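Local coordinates for protein serine protease inhibitor 4, isoform B (Drosophila melanogaster, PDB 4P0F) that probably inhibits serine proteases, and perhaps cysteine proteases, as a member of the serpin family, and is seen here in its cleaved form, at residues A[15-20]-A[40-45]; A[62-67]-A[289-294]. All blocks are in the same frame, centred on the assembly; numbering follows the deposited sequence.

Contact 1. Residues A[15-20]-A[40-45]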
ATOM      1  N   ALA A  15       8.349  -6.690  -1.999  1.00 14.33           N
ATOM      2  CA  ALA A  15       9.110  -5.582  -2.579  1.00 15.09           C
ATOM      3  C   ALA A  15       9.044  -5.582  -4.105  1.00 18.93           C
ATOM      4  O   ALA A  15       8.930  -4.525  -4.726  1.00 17.30           O
ATOM      5  CB  ALA A  15      10.572  -5.614  -2.104  1.00 17.32           C
ATOM      6  N   LEU A  16       9.108  -6.757  -4.719  1.00 16.83           N
ATOM      7  CA  LEU A  16       9.025  -6.838  -6.170  1.00 15.13           C
ATOM      8  C   LEU A  16       7.603  -6.507  -6.639  1.00 14.22           C
ATOM      9  O   LEU A  16       7.423  -5.743  -7.580  1.00 15.61           O
ATOM     10  CB  LEU A  16       9.457  -8.221  -6.658  1.00 15.86           C
ATOM     11  CG  LEU A  16       9.373  -8.479  -8.173  1.00 16.90           C
ATOM     12  CD1 LEU A  16      10.072  -7.406  -8.984  1.00 18.24           C
ATOM     13  CD2 LEU A  16       9.968  -9.824  -8.497  1.00 20.76           C
ATOM     14  N   PHE A  17       6.600  -7.082  -5.982  1.00 13.61           N
ATOM     15  CA  PHE A  17       5.214  -6.709  -6.256  1.00 13.54           C
ATOM     16  C   PHE A  17       5.025  -5.195  -6.158  1.00 15.44           C
ATOM     17  O   PHE A  17       4.353  -4.593  -7.001  1.00 14.79           O
ATOM     18  CB  PHE A  17       4.262  -7.426  -5.296  1.00 14.74           C
ATOM     19  CG  PHE A  17       2.806  -7.130  -5.550  1.00 14.93           C
ATOM     20  CD1 PHE A  17       2.216  -7.488  -6.741  1.00 14.64           C
ATOM     21  CD2 PHE A  17       2.035  -6.487  -4.596  1.00 16.38           C
ATOM     22  CE1 PHE A  17       0.878  -7.228  -6.980  1.00 16.73           C
ATOM     23  CE2 PHE A  17       0.698  -6.220  -4.834  1.00 18.10           C
ATOM     24  CZ  PHE A  17       0.129  -6.591  -6.036  1.00 15.36           C
ATOM     25  N   SER A  18       5.654  -4.581  -5.157  1.00 13.74           N
ATOM     26  CA  SER A  18       5.540  -3.143  -4.943  1.00 14.58           C
ATOM     27  C   SER A  18       6.034  -2.339  -6.140  1.00 16.33           C
ATOM     28  O   SER A  18       5.350  -1.427  -6.605  1.00 17.43           O
ATOM     29  CB  SER A  18       6.326  -2.707  -3.703  1.00 18.50           C
ATOM     30  OG  SER A  18       5.864  -3.344  -2.526  1.00 21.07           O
ATOM     31  N   ILE A  19       7.235  -2.642  -6.628  1.00 16.35           N
ATOM     32  CA  ILE A  19       7.761  -1.877  -7.742  1.00 16.51           C
ATOM     33  C   ILE A  19       6.976  -2.196  -9.010  1.00 17.71           C
ATOM     34  O   ILE A  19       6.831  -1.336  -9.875  1.00 18.50           O
ATOM     35  CB  ILE A  19       9.287  -2.109  -7.938  1.00 28.99           C
ATOM     36  CG1 ILE A  19       9.612  -3.566  -8.244  1.00 35.86           C
ATOM     37  CG2 ILE A  19      10.022  -1.678  -6.685  1.00 36.67           C
ATOM     38  CD1 ILE A  19      11.051  -3.787  -8.679  1.00 85.90           C
ATOM     39  N   ASN A  20       6.441  -3.417  -9.119  1.00 17.19           N
ATOM     40  CA  ASN A  20       5.589  -3.747 -10.258  1.00 18.60           C
ATOM     41  C   ASN A  20       4.347  -2.852 -10.288  1.00 16.97           C
ATOM     42  O   ASN A  20       4.007  -2.277 -11.327  1.00 19.15           O
ATOM     43  CB  ASN A  20       5.166  -5.218 -10.218  1.00 16.39           C
ATOM     44  CG  ASN A  20       6.318  -6.178 -10.481  1.00 18.64           C
ATOM     45  OD1 ASN A  20       7.415  -5.781 -10.878  1.00 18.11           O
ATOM     46  ND2 ASN A  20       6.045  -7.464 -10.307  1.00 17.09           N
ATOM     47  N   SER A  40      -1.093  -3.834   1.815  1.00 13.73           N
ATOM     48  CA  SER A  40      -2.549  -3.899   1.876  1.00 15.14           C
ATOM     49  C   SER A  40      -3.122  -4.581   0.635  1.00 13.81           C
ATOM     50  O   SER A  40      -4.039  -5.421   0.723  1.00 15.96           O
ATOM     51  CB  SER A  40      -3.126  -2.487   2.030  1.00 14.53           C
ATOM     52  OG  SER A  40      -4.532  -2.470   1.951  1.00 15.89           O
ATOM     53  N   ILE A  41      -2.589  -4.209  -0.520  1.00 14.79           N
ATOM     54  CA  ILE A  41      -3.050  -4.766  -1.779  1.00 13.38           C
ATOM     55  C   ILE A  41      -2.751  -6.259  -1.845  1.00 15.59           C
ATOM     56  O   ILE A  41      -3.631  -7.053  -2.185  1.00 13.29           O
ATOM     57  CB  ILE A  41      -2.406  -4.027  -2.979  1.00 13.06           C
ATOM     58  CG1 ILE A  41      -2.869  -2.564  -2.995  1.00 14.25           C
ATOM     59  CG2 ILE A  41      -2.765  -4.702  -4.297  1.00 15.85           C
ATOM     60  CD1 ILE A  41      -2.054  -1.671  -3.875  1.00 15.28           C
ATOM     61  N   GLN A  42      -1.517  -6.651  -1.539  1.00 12.86           N
ATOM     62  CA  GLN A  42      -1.151  -8.067  -1.629  1.00 13.83           C
ATOM     63  C   GLN A  42      -1.951  -8.926  -0.642  1.00 12.95           C
ATOM     64  O   GLN A  42      -2.382 -10.037  -0.974  1.00 13.99           O
ATOM     65  CB  GLN A  42       0.336  -8.262  -1.382  1.00 13.55           C
ATOM     66  CG  GLN A  42       0.873  -9.583  -1.899  1.00 14.91           C
ATOM     67  CD  GLN A  42       2.245  -9.922  -1.351  1.00 14.35           C
ATOM     68  OE1 GLN A  42       2.492  -9.825  -0.150  1.00 15.01           O
ATOM     69  NE2 GLN A  42       3.150 -10.333  -2.236  1.00 14.58           N
ATOM     70  N   THR A  43      -2.163  -8.401   0.564  1.00 13.71           N
ATOM     71  CA  THR A  43      -2.901  -9.109   1.599  1.00 13.50           C
ATOM     72  C   THR A  43      -4.346  -9.316   1.174  1.00 17.11           C
ATOM     73  O   THR A  43      -4.874 -10.425   1.278  1.00 15.11           O
ATOM     74  CB  THR A  43      -2.846  -8.345   2.935  1.00 12.49           C
ATOM     75  OG1 THR A  43      -1.480  -8.228   3.345  1.00 15.68           O
ATOM     76  CG2 THR A  43      -3.615  -9.078   4.022  1.00 14.45           C
ATOM     77  N   CYS A  44      -4.980  -8.266   0.665  1.00 13.73           N
ATOM     78  CA  CYS A  44      -6.384  -8.369   0.265  1.00 13.37           C
ATOM     79  C   CYS A  44      -6.529  -9.373  -0.868  1.00 14.82           C
ATOM     80  O   CYS A  44      -7.428 -10.223  -0.862  1.00 15.32           O
ATOM     81  CB  CYS A  44      -6.931  -7.019  -0.170  1.00 17.42           C
ATOM     82  SG  CYS A  44      -8.719  -7.061  -0.432  1.00 20.64           S
ATOM     83  N   ALA A  45      -5.630  -9.289  -1.838  1.00 13.76           N
ATOM     84  CA  ALA A  45      -5.687 -10.181  -2.990  1.00 14.02           C
ATOM     85  C   ALA A  45      -5.351 -11.624  -2.611  1.00 14.09           C
ATOM     86  O   ALA A  45      -5.897 -12.568  -3.203  1.00 15.30           O
ATOM     87  CB  ALA A  45      -4.759  -9.687  -4.076  1.00 16.39           C
TER

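Contact 2. Residues A[62-67]-A[289-294]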
ATOM      1  N   GLN A  62       1.140 -16.359  -8.918  1.00 13.64           N
ATOM      2  CA  GLN A  62       2.331 -15.972  -9.641  1.00 15.16           C
ATOM      3  C   GLN A  62       2.393 -14.466  -9.869  1.00 23.58           C
ATOM      4  O   GLN A  62       3.474 -13.900  -9.897  1.00 21.82           O
ATOM      5  CB  GLN A  62       2.408 -16.736 -10.963  1.00 19.12           C
ATOM      6  CG  GLN A  62       2.365 -18.231 -10.724  1.00 21.50           C
ATOM      7  CD  GLN A  62       2.402 -19.030 -11.997  1.00 25.13           C
ATOM      8  OE1 GLN A  62       2.226 -18.494 -13.085  1.00 26.85           O
ATOM      9  NE2 GLN A  62       2.639 -20.320 -11.866  1.00 22.13           N
ATOM     10  N   GLY A  63       1.241 -13.813  -9.991  1.00 16.81           N
ATOM     11  CA  GLY A  63       1.227 -12.369 -10.188  1.00 16.44           C
ATOM     12  C   GLY A  63       1.494 -11.581  -8.908  1.00 17.12           C
ATOM     13  O   GLY A  63       2.052 -10.488  -8.954  1.00 17.68           O
ATOM     14  N   LEU A  64       1.089 -12.139  -7.771  1.00 17.40           N
ATOM     15  CA  LEU A  64       1.310 -11.509  -6.463  1.00 17.12           C
ATOM     16  C   LEU A  64       2.648 -11.907  -5.843  1.00 17.87           C
ATOM     17  O   LEU A  64       3.152 -11.236  -4.928  1.00 18.32           O
ATOM     18  CB  LEU A  64       0.186 -11.892  -5.499  1.00 13.87           C
ATOM     19  CG  LEU A  64      -1.228 -11.461  -5.887  1.00 17.08           C
ATOM     20  CD1 LEU A  64      -2.243 -12.107  -4.956  1.00 18.08           C
ATOM     21  CD2 LEU A  64      -1.341  -9.948  -5.859  1.00 18.28           C
ATOM     22  N   GLY A  65       3.226 -13.003  -6.332  1.00 18.22           N
ATOM     23  CA  GLY A  65       4.463 -13.513  -5.768  1.00 16.48           C
ATOM     24  C   GLY A  65       4.225 -14.223  -4.445  1.00 17.02           C
ATOM     25  O   GLY A  65       4.995 -14.071  -3.504  1.00 23.65           O
ATOM     26  N   LEU A  66       3.156 -15.007  -4.362  1.00 15.99           N
ATOM     27  CA  LEU A  66       2.850 -15.687  -3.111  1.00 15.22           C
ATOM     28  C   LEU A  66       3.825 -16.842  -2.863  1.00 21.75           C
ATOM     29  O   LEU A  66       4.544 -17.268  -3.771  1.00 21.75           O
ATOM     30  CB  LEU A  66       1.402 -16.176  -3.107  1.00 16.03           C
ATOM     31  CG  LEU A  66       0.339 -15.093  -3.346  1.00 16.33           C
ATOM     32  CD1 LEU A  66      -1.055 -15.661  -3.142  1.00 19.08           C
ATOM     33  CD2 LEU A  66       0.540 -13.886  -2.427  1.00 18.14           C
ATOM     34  N   ALA A  67       3.848 -17.334  -1.624  1.00 19.81           N
ATOM     35  CA  ALA A  67       4.897 -18.242  -1.157  1.00 22.21           C
ATOM     36  C   ALA A  67       4.901 -19.586  -1.881  1.00 23.28           C
ATOM     37  O   ALA A  67       5.950 -20.209  -2.062  1.00 28.62           O
ATOM     38  CB  ALA A  67       4.758 -18.470   0.343  1.00 27.47           C
ATOM     39  N   LEU A 289      -0.527  -6.933 -14.926  1.00 21.53           N
ATOM     40  CA  LEU A 289       0.401  -7.814 -14.222  1.00 17.56           C
ATOM     41  C   LEU A 289       0.016  -9.288 -14.398  1.00 20.02           C
ATOM     42  O   LEU A 289       0.513 -10.154 -13.683  1.00 21.70           O
ATOM     43  CB  LEU A 289       0.463  -7.449 -12.742  1.00 18.99           C
ATOM     44  CG  LEU A 289       1.057  -6.062 -12.464  1.00 18.00           C
ATOM     45  CD1 LEU A 289       1.011  -5.726 -10.991  1.00 20.93           C
ATOM     46  CD2 LEU A 289       2.476  -5.973 -12.967  1.00 20.10           C
ATOM     47  N   GLY A 290      -0.850  -9.565 -15.368  1.00 19.78           N
ATOM     48  CA  GLY A 290      -1.155 -10.929 -15.764  1.00 20.98           C
ATOM     49  C   GLY A 290      -2.205 -11.627 -14.932  1.00 23.04           C
ATOM     50  O   GLY A 290      -2.289 -12.855 -14.955  1.00 20.09           O
ATOM     51  N   MET A 291      -3.015 -10.851 -14.215  1.00 19.17           N
ATOM     52  CA  MET A 291      -4.062 -11.410 -13.362  1.00 14.42           C
ATOM     53  C   MET A 291      -5.465 -11.025 -13.857  1.00 18.82           C
ATOM     54  O   MET A 291      -6.310 -10.590 -13.074  1.00 21.73           O
ATOM     55  CB  MET A 291      -3.852 -10.968 -11.917  1.00 14.53           C
ATOM     56  CG  MET A 291      -2.553 -11.510 -11.330  1.00 15.29           C
ATOM     57  SD  MET A 291      -2.187 -10.943  -9.655  1.00 17.95           S
ATOM     58  CE  MET A 291      -1.488  -9.314  -9.965  1.00 21.55           C
ATOM     59  N   SER A 292      -5.709 -11.231 -15.150  1.00 17.96           N
ATOM     60  CA  SER A 292      -6.976 -10.842 -15.784  1.00 17.97           C
ATOM     61  C   SER A 292      -8.140 -11.775 -15.509  1.00 20.29           C
ATOM     62  O   SER A 292      -9.295 -11.343 -15.544  1.00 16.59           O
ATOM     63  CB  SER A 292      -6.801 -10.744 -17.301  1.00 23.86           C
ATOM     64  OG  SER A 292      -6.006  -9.624 -17.631  1.00 35.61           O
ATOM     65  N   ARG A 293      -7.868 -13.054 -15.274  1.00 18.08           N
ATOM     66  CA  ARG A 293      -8.953 -14.037 -15.254  1.00 17.64           C
ATOM     67  C   ARG A 293      -9.986 -13.782 -14.141  1.00 16.71           C
ATOM     68  O   ARG A 293     -11.188 -14.026 -14.330  1.00 16.75           O
ATOM     69  CB  ARG A 293      -8.375 -15.451 -15.131  1.00 19.83           C
ATOM     70  CG  ARG A 293      -9.348 -16.564 -15.476  1.00 22.66           C
ATOM     71  CD  ARG A 293      -8.606 -17.879 -15.671  1.00 20.39           C
ATOM     72  NE  ARG A 293      -9.494 -19.013 -15.886  1.00 21.67           N
ATOM     73  CZ  ARG A 293      -9.908 -19.439 -17.079  1.00 22.43           C
ATOM     74  NH1 ARG A 293      -9.527 -18.817 -18.188  1.00 28.31           N
ATOM     75  NH2 ARG A 293     -10.711 -20.491 -17.158  1.00 25.96           N
ATOM     76  N   MET A 294      -9.522 -13.290 -12.998  1.00 14.59           N
ATOM     77  CA  MET A 294     -10.381 -13.002 -11.850  1.00 15.54           C
ATOM     78  C   MET A 294     -11.537 -12.027 -12.151  1.00 17.64           C
ATOM     79  O   MET A 294     -12.562 -12.060 -11.469  1.00 15.67           O
ATOM     80  CB  MET A 294      -9.526 -12.444 -10.709  1.00 14.85           C
ATOM     81  CG  MET A 294      -8.856 -11.153 -11.060  1.00 16.55           C
ATOM     82  SD  MET A 294      -7.493 -10.786  -9.931  1.00 22.73           S
ATOM     83  CE  MET A 294      -8.411 -10.678  -8.421  1.00 17.49           C
TER

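Contact 1. Residues A[15-20]-A[40-45]
Phe17 reaches from helix 6-28 across to helix 38-49 and meets Ile41 and Gln42 there, in a buried contact whose centre is about 7 Å from the centre of the chain. The tight part is small and lies at the far end of the ring. CG2 of Ile41 comes up at the ring edge, in the ring plane, with CE2 of Phe17 3.8 Å from Ile41 CG2 and CZ of the same ring nearly as near. The Phe17 and Ile41 side chains cross at about a right angle, and the CG2 methyl alone of Ile41 meets the ring. Beside it, CB of Gln42 packs against the CD2 and CE2 side of the ring, with Phe17 CE2 4.0 Å from Gln42 CB. Having CG anti to the backbone N (chi1 -178°) places the Phe17 ring at Ile41 and Gln42.

The looser part is the helix-to-helix spacing: the backbones stay well apart, and the CA atoms of Phe17 and Gln42, the nearest across the helices, are 8.0 Å from each other. Leu16, which does not meet helix 38-49, is exposed, whereas the Ser18 side chain touches Pro371 and Trp374 of strand 370-377. Beyond CB, the extended Gln42 chain slides past Phe17 in the opposite direction, its amide plane only 15° from that of the ring, and its NE2 hydrogen-bonds to Leu64 O. Ile41 also touches Thr335 of strand 328-341, so helix 38-49 packs on both helix 6-28 and that strand of the serpin fold. No hydrogen bond joins the two segments here; cohesion across the contact comes from van der Waals packing of one aromatic ring against Ile41 and Gln42, while the buried Gln42 amide uses an N-H of NE2 on a third part of the chain.

Contact 2. Residues A[62-67]-A[289-294]
Met291 lies against the last turn of helix 54-64, where its thioether meets Gly63 and Leu64. Contacts with backbone make up the larger share. The sulfur sits over Gly63, with Met291 SD 3.7 Å from Gly63 CA, and the terminal methyl turns along the same peptide, Met291 CE lying 3.9 Å from Gly63 O. A bend at the end of the otherwise extended Met291 chain (chi3 -81°) brings that methyl beside the Gly63 carbonyl. Met291 CG also lies 4.0 Å from Gly63 CA, an approach made possible by the missing side chain of the glycine. Leu289 adds a more distant backbone approach, its O standing 4.2 Å from Gly63 CA.

Side-chain packing is confined to one pair. Leu64 and Met291 cross at about a right angle, and Leu64 CG is 3.9 Å from Met291 SD. Although the Leu64 side chain sets out away from the loop, its end comes back nearer to it; Phe286 touches both residues.

No hydrogen bond crosses between the segments themselves, but the backbone N of Arg293, further along the same segment as Met291, hydrogen-bonds to Gln59 OE1 of helix 54-64. A Schellman motif closes helix 283-288 within the contact segment: Gly290, with positive phi, is its C-prime residue, Met291 N bonds to Phe286 O, and Gly290 N to Gln287 O. The arrangement is thus a helix-ending turn packed on the C-terminal end of another helix within the serpin fold.

From the N terminus, helix 6-28 leads through a short connection into helix 38-49, and contact 1 closes this loop with 19 residues between its segments. Helix 54-64 follows directly, and contact 2 then spans 221 residues to bring the turn after helix 283-288 back onto the end of helix 54-64. The two are in series, neither nested nor crossed. Their centres lie 10 Å apart and they touch: Phe17 CZ packs 3.7 Å from Leu64 CD2, and Ala45 CB lies 3.6 Å from Leu64 CD1. Leu64 thus links both contacts, tying three N-terminal helices to the segment that precedes strand 311-324.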